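Local coordinates for ancestral D-type dye decolorizing peroxidase (PDB 7ANV), which probably uses its haem to oxidise dyes and related substrates at the expense of hydrogen peroxide, as other dye-decolorizing peroxidases do, at residues Q398-I401 against E402-F405; F407-S411 against W412-P416. All coordinates share one frame; numbering follows the deposited sequence.

Interaction 1. Residues Q398-I401 against E402-F405; sequences QSNI and ENGF
Asn400 O receives two backbone amides: Gly404 N at 3.1 Å makes the sounder bond, Asn403 N a weak one. The carbonyl thus closes a tight turn in which Ile401, Glu402 and Asn403 take helix-like backbone angles. A weak bond from Gly404 N to Ile401 O shares the glycine amide between two acceptors.

The Asn400 side chain folds back over the same turn, its CG anti to the backbone N (chi1 -167°), which brings OD1 3.1 Å from Asn403 N in a further weak bond. Its amide lies flat on that of Asn403, the planes 6° apart and the two CG atoms 3.6 Å from each other.

Farther along, Gln398 OE1 takes the N-H of Phe405, the first residue of helix 405-413, at 2.9 Å with the hydrogen nearly in line (161°). Gly404, without a side chain, is the N-cap of this helix, and its backbone passes close to the bonded oxygen. On the other arm of its amide, Gln398 NE2 is held by Phe248 O, fixing the group's rotation.

Glu402 OE1 is hydrogen-bonded to Ala103 N. Against strand 247-256, Ile401 packs on Phe248 and Phe405 on Val250 and Arg252; both also touch Tyr473 of strand 466-476, and the Phe405 side chain continues to the haem.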
loop_
_atom_site.group_PDB
_atom_site.type_symbol
_atom_site.label_atom_id
_atom_site.label_comp_id
_atom_site.label_asym_id
_atom_site.label_seq_id
_atom_site.Cartn_x
_atom_site.Cartn_y
_atom_site.Cartn_z
ATOM N N GLN A 398 -6.422 7.347 2.016
ATOM C CA GLN A 398 -6.064 8.693 2.499
ATOM C C GLN A 398 -7.145 9.644 2.044
ATOM O O GLN A 398 -7.812 9.391 1.029
ATOM C CB GLN A 398 -4.693 9.147 1.968
ATOM C CG GLN A 398 -4.557 9.220 0.449
ATOM C CD GLN A 398 -3.944 7.993 -0.180
ATOM O OE1 GLN A 398 -2.727 7.824 -0.199
ATOM N NE2 GLN A 398 -4.779 7.110 -0.680
ATOM N N SER A 399 -7.264 10.772 2.720
ATOM C CA SER A 399 -8.208 11.821 2.299
ATOM C C SER A 399 -7.606 12.648 1.170
ATOM O O SER A 399 -8.363 13.360 0.543
ATOM C CB SER A 399 -8.564 12.726 3.433
ATOM O OG SER A 399 -7.399 13.365 3.955
ATOM N N ASN A 400 -6.285 12.615 1.007
ATOM C CA ASN A 400 -5.582 13.511 0.068
ATOM C C ASN A 400 -4.450 12.739 -0.609
ATOM O O ASN A 400 -3.414 12.475 0.043
ATOM C CB ASN A 400 -5.091 14.691 0.894
ATOM C CG ASN A 400 -4.635 15.842 0.052
ATOM O OD1 ASN A 400 -3.704 15.682 -0.743
ATOM N ND2 ASN A 400 -5.287 16.984 0.239
ATOM N N ILE A 401 -4.634 12.394 -1.882
ATOM C CA ILE A 401 -3.647 11.529 -2.594
ATOM C C ILE A 401 -2.307 12.274 -2.660
ATOM O O ILE A 401 -1.241 11.639 -2.478
ATOM C CB ILE A 401 -4.181 11.116 -3.978
ATOM C CG1 ILE A 401 -5.385 10.169 -3.873
ATOM C CG2 ILE A 401 -3.076 10.468 -4.801
ATOM C CD1 ILE A 401 -5.936 9.806 -5.185
ATOM N N GLU A 402 -2.354 13.599 -2.842
ATOM C CA GLU A 402 -1.121 14.434 -2.963
ATOM C C GLU A 402 -0.312 14.376 -1.683
ATOM O O GLU A 402 0.911 14.406 -1.734
ATOM C CB GLU A 402 -1.509 15.883 -3.257
ATOM C CG GLU A 402 -1.941 16.012 -4.705
ATOM C CD GLU A 402 -3.400 15.826 -5.093
ATOM O OE1 GLU A 402 -3.756 16.326 -6.217
ATOM O OE2 GLU A 402 -4.171 15.189 -4.324
ATOM N N ASN A 403 -0.980 14.298 -0.552
ATOM C CA ASN A 403 -0.312 14.352 0.764
ATOM C C ASN A 403 0.199 12.978 1.188
ATOM O O ASN A 403 1.152 12.929 1.988
ATOM C CB ASN A 403 -1.245 14.871 1.857
ATOM C CG ASN A 403 -1.504 16.350 1.764
ATOM O OD1 ASN A 403 -0.817 17.047 1.029
ATOM N ND2 ASN A 403 -2.493 16.838 2.502
ATOM N N GLY A 404 -0.474 11.914 0.735
ATOM C CA GLY A 404 -0.198 10.519 1.104
ATOM C C GLY A 404 0.620 9.792 0.076
ATOM O O GLY A 404 1.833 10.111 -0.061
ATOM N N PHE A 405 0.007 8.844 -0.624
ATOM C CA PHE A 405 0.691 7.982 -1.610
ATOM C C PHE A 405 1.677 8.806 -2.466
ATOM O O PHE A 405 2.837 8.409 -2.606
ATOM C CB PHE A 405 -0.302 7.273 -2.524
ATOM C CG PHE A 405 0.384 6.594 -3.668
ATOM C CD1 PHE A 405 1.120 5.446 -3.475
ATOM C CD2 PHE A 405 0.339 7.130 -4.935
ATOM C CE1 PHE A 405 1.764 4.827 -4.529
ATOM C CE2 PHE A 405 0.951 6.489 -5.991
ATOM C CZ PHE A 405 1.698 5.353 -5.789
#

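Interaction 2. Residues F407-S411 against W412-P416; sequences FIQKS and WANNP. With HEM (protoporphyrin IX containing Fe), chain B.
Phe407 turns its ring edge onto a face of Trp412 in a T-shaped stack, its centroid 5.2 Å from that of the indole five-membered ring, the planes at 83°. Phe407 CE2 comes nearest, 3.5 Å from Trp412 NE1. Ile408 CG1 touches the benzene side of the indole obliquely, 4.0 Å from Trp412 CE3. The other branch of Ile408, CG2, packs against the haem vinyl, 3.9 Å from CBC.

The bend of Gln409 at chi2 (75°) brings its amide round to Asn414 although CB points away, and NE2 gives an N-H to Asn414 OD1 at 3.0 Å, which lies in the glutamine amide plane. Gln409 OE1 meets the haem methyl CMC at 4.0 Å.

Helix 405-413 widens into a pi-type turn at 408-411 near its end: Ala413 N bonds Ile408 O at 2.9 Å, nearly straight (178°), and Asn414 N also reaches five residues back, to Gln409 O, but more bent. Beyond it, Asn415 ND2 bonds Ser411 O, which also accepts from a water, and Asn415 OD1 takes the N-H of Asn417.

With Trp412 cut back to an alanine, the Phe407 edge is likely to lose its aromatic face and a gap to open beside Ile408. Farther out, Phe418 stacks on Trp412, Arg363 makes a cation-pi contact with Phe407, Gln436 N and Leu115 O hold the Asn414 amide, and Ile434 O holds Gln409 NE2.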
loop_
_atom_site.group_PDB
_atom_site.type_symbol
_atom_site.label_atom_id
_atom_site.label_comp_id
_atom_site.label_asym_id
_atom_site.label_seq_id
_atom_site.Cartn_x
_atom_site.Cartn_y
_atom_site.Cartn_z
ATOM N N PHE A 407 3.127 11.767 -2.199
ATOM C CA PHE A 407 4.216 12.431 -1.454
ATOM C C PHE A 407 5.241 11.378 -1.040
ATOM O O PHE A 407 6.453 11.564 -1.210
ATOM C CB PHE A 407 3.630 13.194 -0.277
ATOM C CG PHE A 407 4.519 14.331 0.142
ATOM C CD1 PHE A 407 4.481 15.545 -0.515
ATOM C CD2 PHE A 407 5.439 14.155 1.157
ATOM C CE1 PHE A 407 5.299 16.598 -0.130
ATOM C CE2 PHE A 407 6.275 15.208 1.535
ATOM C CZ PHE A 407 6.224 16.404 0.874
ATOM N N ILE A 408 4.759 10.277 -0.459
ATOM C CA ILE A 408 5.607 9.153 -0.015
ATOM C C ILE A 408 6.416 8.634 -1.182
ATOM O O ILE A 408 7.672 8.525 -1.038
ATOM C CB ILE A 408 4.775 8.057 0.649
ATOM C CG1 ILE A 408 4.094 8.590 1.905
ATOM C CG2 ILE A 408 5.674 6.861 0.941
ATOM C CD1 ILE A 408 2.987 7.680 2.399
ATOM N N GLN A 409 5.774 8.348 -2.310
ATOM C CA GLN A 409 6.511 7.809 -3.465
ATOM C C GLN A 409 7.510 8.849 -3.982
ATOM O O GLN A 409 8.687 8.525 -4.182
ATOM C CB GLN A 409 5.573 7.382 -4.581
ATOM C CG GLN A 409 6.299 6.795 -5.770
ATOM C CD GLN A 409 6.781 5.395 -5.486
ATOM O OE1 GLN A 409 6.001 4.469 -5.181
ATOM N NE2 GLN A 409 8.090 5.221 -5.581
ATOM N N LYS A 410 7.047 10.056 -4.261
ATOM C CA LYS A 410 7.804 10.999 -5.107
ATOM C C LYS A 410 8.738 11.903 -4.285
ATOM O O LYS A 410 9.853 12.159 -4.774
ATOM C CB LYS A 410 6.830 11.798 -5.958
ATOM C CG LYS A 410 6.044 10.944 -6.939
ATOM C CD LYS A 410 5.260 11.725 -7.945
ATOM C CE LYS A 410 3.934 12.186 -7.423
ATOM N NZ LYS A 410 3.195 12.940 -8.450
ATOM N N SER A 411 8.313 12.421 -3.140
ATOM C CA SER A 411 9.141 13.311 -2.288
ATOM C C SER A 411 10.122 12.533 -1.402
ATOM O O SER A 411 11.121 13.127 -1.013
ATOM C CB SER A 411 8.312 14.260 -1.479
ATOM O OG SER A 411 7.683 15.173 -2.336
ATOM N N TRP A 412 9.823 11.277 -1.066
ATOM C CA TRP A 412 10.592 10.502 -0.078
ATOM C C TRP A 412 11.283 9.322 -0.769
ATOM O O TRP A 412 12.523 9.375 -0.914
ATOM C CB TRP A 412 9.683 10.087 1.095
ATOM C CG TRP A 412 9.172 11.235 1.919
ATOM C CD1 TRP A 412 9.605 12.524 1.899
ATOM C CD2 TRP A 412 8.202 11.158 2.976
ATOM N NE1 TRP A 412 8.930 13.273 2.837
ATOM C CE2 TRP A 412 8.067 12.457 3.514
ATOM C CE3 TRP A 412 7.404 10.136 3.504
ATOM C CZ2 TRP A 412 7.178 12.745 4.548
ATOM C CZ3 TRP A 412 6.529 10.420 4.531
ATOM C CH2 TRP A 412 6.426 11.716 5.052
ATOM N N ALA A 413 10.547 8.306 -1.188
ATOM C CA ALA A 413 11.141 7.077 -1.764
ATOM C C ALA A 413 12.033 7.403 -2.970
ATOM O O ALA A 413 13.126 6.813 -3.098
ATOM C CB ALA A 413 10.048 6.099 -2.093
ATOM N N ASN A 414 11.587 8.304 -3.850
ATOM C CA ASN A 414 12.315 8.654 -5.099
ATOM C C ASN A 414 13.366 9.756 -4.913
ATOM O O ASN A 414 13.911 10.215 -5.926
ATOM C CB ASN A 414 11.334 9.092 -6.194
ATOM C CG ASN A 414 10.384 7.987 -6.625
ATOM O OD1 ASN A 414 10.544 6.818 -6.255
ATOM N ND2 ASN A 414 9.424 8.350 -7.462
ATOM N N ASN A 415 13.578 10.233 -3.687
ATOM C CA ASN A 415 14.427 11.402 -3.450
ATOM C C ASN A 415 15.697 10.941 -2.765
ATOM O O ASN A 415 15.658 10.595 -1.579
ATOM C CB ASN A 415 13.664 12.428 -2.637
ATOM C CG ASN A 415 14.482 13.672 -2.442
ATOM O OD1 ASN A 415 15.656 13.704 -2.776
ATOM N ND2 ASN A 415 13.853 14.675 -1.847
ATOM N N PRO A 416 16.841 10.896 -3.478
ATOM C CA PRO A 416 18.084 10.373 -2.892
ATOM C C PRO A 416 18.677 11.269 -1.794
ATOM O O PRO A 416 19.648 10.842 -1.130
ATOM C CB PRO A 416 19.027 10.247 -4.082
ATOM C CG PRO A 416 18.510 11.245 -5.061
ATOM C CD PRO A 416 17.014 11.317 -4.875
HETATM C CHA HEM B . 5.746 -0.905 5.287
HETATM C CHB HEM B . 6.988 -4.025 1.795
HETATM C CHC HEM B . 5.234 -0.905 -1.558
HETATM C CHD HEM B . 4.395 2.320 1.961
HETATM C C1A HEM B . 6.217 -2.018 4.615
HETATM C C2A HEM B . 6.767 -3.165 5.239
HETATM C C3A HEM B . 7.135 -4.039 4.265
HETATM C C4A HEM B . 6.782 -3.444 3.021
HETATM C CMA HEM B . 7.751 -5.416 4.446
HETATM C CAA HEM B . 6.995 -3.366 6.733
HETATM C CBA HEM B . 5.765 -3.756 7.533
HETATM C CGA HEM B . 5.176 -2.638 8.344
HETATM O O1A HEM B . 5.830 -1.766 8.945
HETATM O O2A HEM B . 3.991 -2.610 8.440
HETATM C C1B HEM B . 6.606 -3.428 0.579
HETATM C C2B HEM B . 6.740 -4.069 -0.695
HETATM C C3B HEM B . 6.237 -3.225 -1.641
HETATM C C4B HEM B . 5.776 -2.015 -0.907
HETATM C CMB HEM B . 7.333 -5.425 -0.957
HETATM C CAB HEM B . 6.081 -3.392 -3.105
HETATM C CBB HEM B . 6.026 -4.582 -3.753
HETATM C C1C HEM B . 4.870 0.277 -0.895
HETATM C C2C HEM B . 4.420 1.462 -1.498
HETATM C C3C HEM B . 4.220 2.379 -0.482
HETATM C C4C HEM B . 4.538 1.729 0.741
HETATM C CMC HEM B . 4.208 1.664 -2.992
HETATM C CAC HEM B . 3.782 3.776 -0.523
HETATM C CBC HEM B . 3.918 4.539 -1.598
HETATM C C1D HEM B . 4.651 1.642 3.153
HETATM C C2D HEM B . 4.382 2.299 4.444
HETATM C C3D HEM B . 4.780 1.396 5.365
HETATM C C4D HEM B . 5.278 0.212 4.629
HETATM C CMD HEM B . 3.793 3.672 4.751
HETATM C CAD HEM B . 4.717 1.562 6.868
HETATM C CBD HEM B . 5.918 2.337 7.437
HETATM C CGD HEM B . 5.756 2.605 8.904
HETATM O O1D HEM B . 6.755 2.354 9.625
HETATM O O2D HEM B . 4.700 3.099 9.376
HETATM N NA HEM B . 6.221 -2.201 3.238
HETATM N NB HEM B . 6.018 -2.235 0.402
HETATM N NC HEM B . 4.985 0.460 0.466
HETATM N ND HEM B . 5.219 0.420 3.286
HETATM FE FE HEM B . 5.662 -0.854 1.908
HETATM O O HOH W 1 11.958 15.569 -0.552
#

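In the fold
The two interactions follow in series along the chain, their centres 13 Å apart. Interaction 1 is the turn that leaves strand 391-398, an inner strand of the four-stranded sheet 366-372, 391-398, 247-256, 466-476, and enters helix 405-413; interaction 2 is the closing part of that helix. They touch where Glu402 O packs against Phe407 CB, 3.3 Å away. Both belong to the C-terminal family region of the DyP fold, of the dimeric alpha+beta barrel (ferredoxin-like) type. Phe405 from interaction 1 and Ile408 and Gln409 from interaction 2 line the haem pocket, so one strand-turn-helix unit, fixed at its start by the turn and widened by a pi-type turn, presents three of the residues around the cofactor.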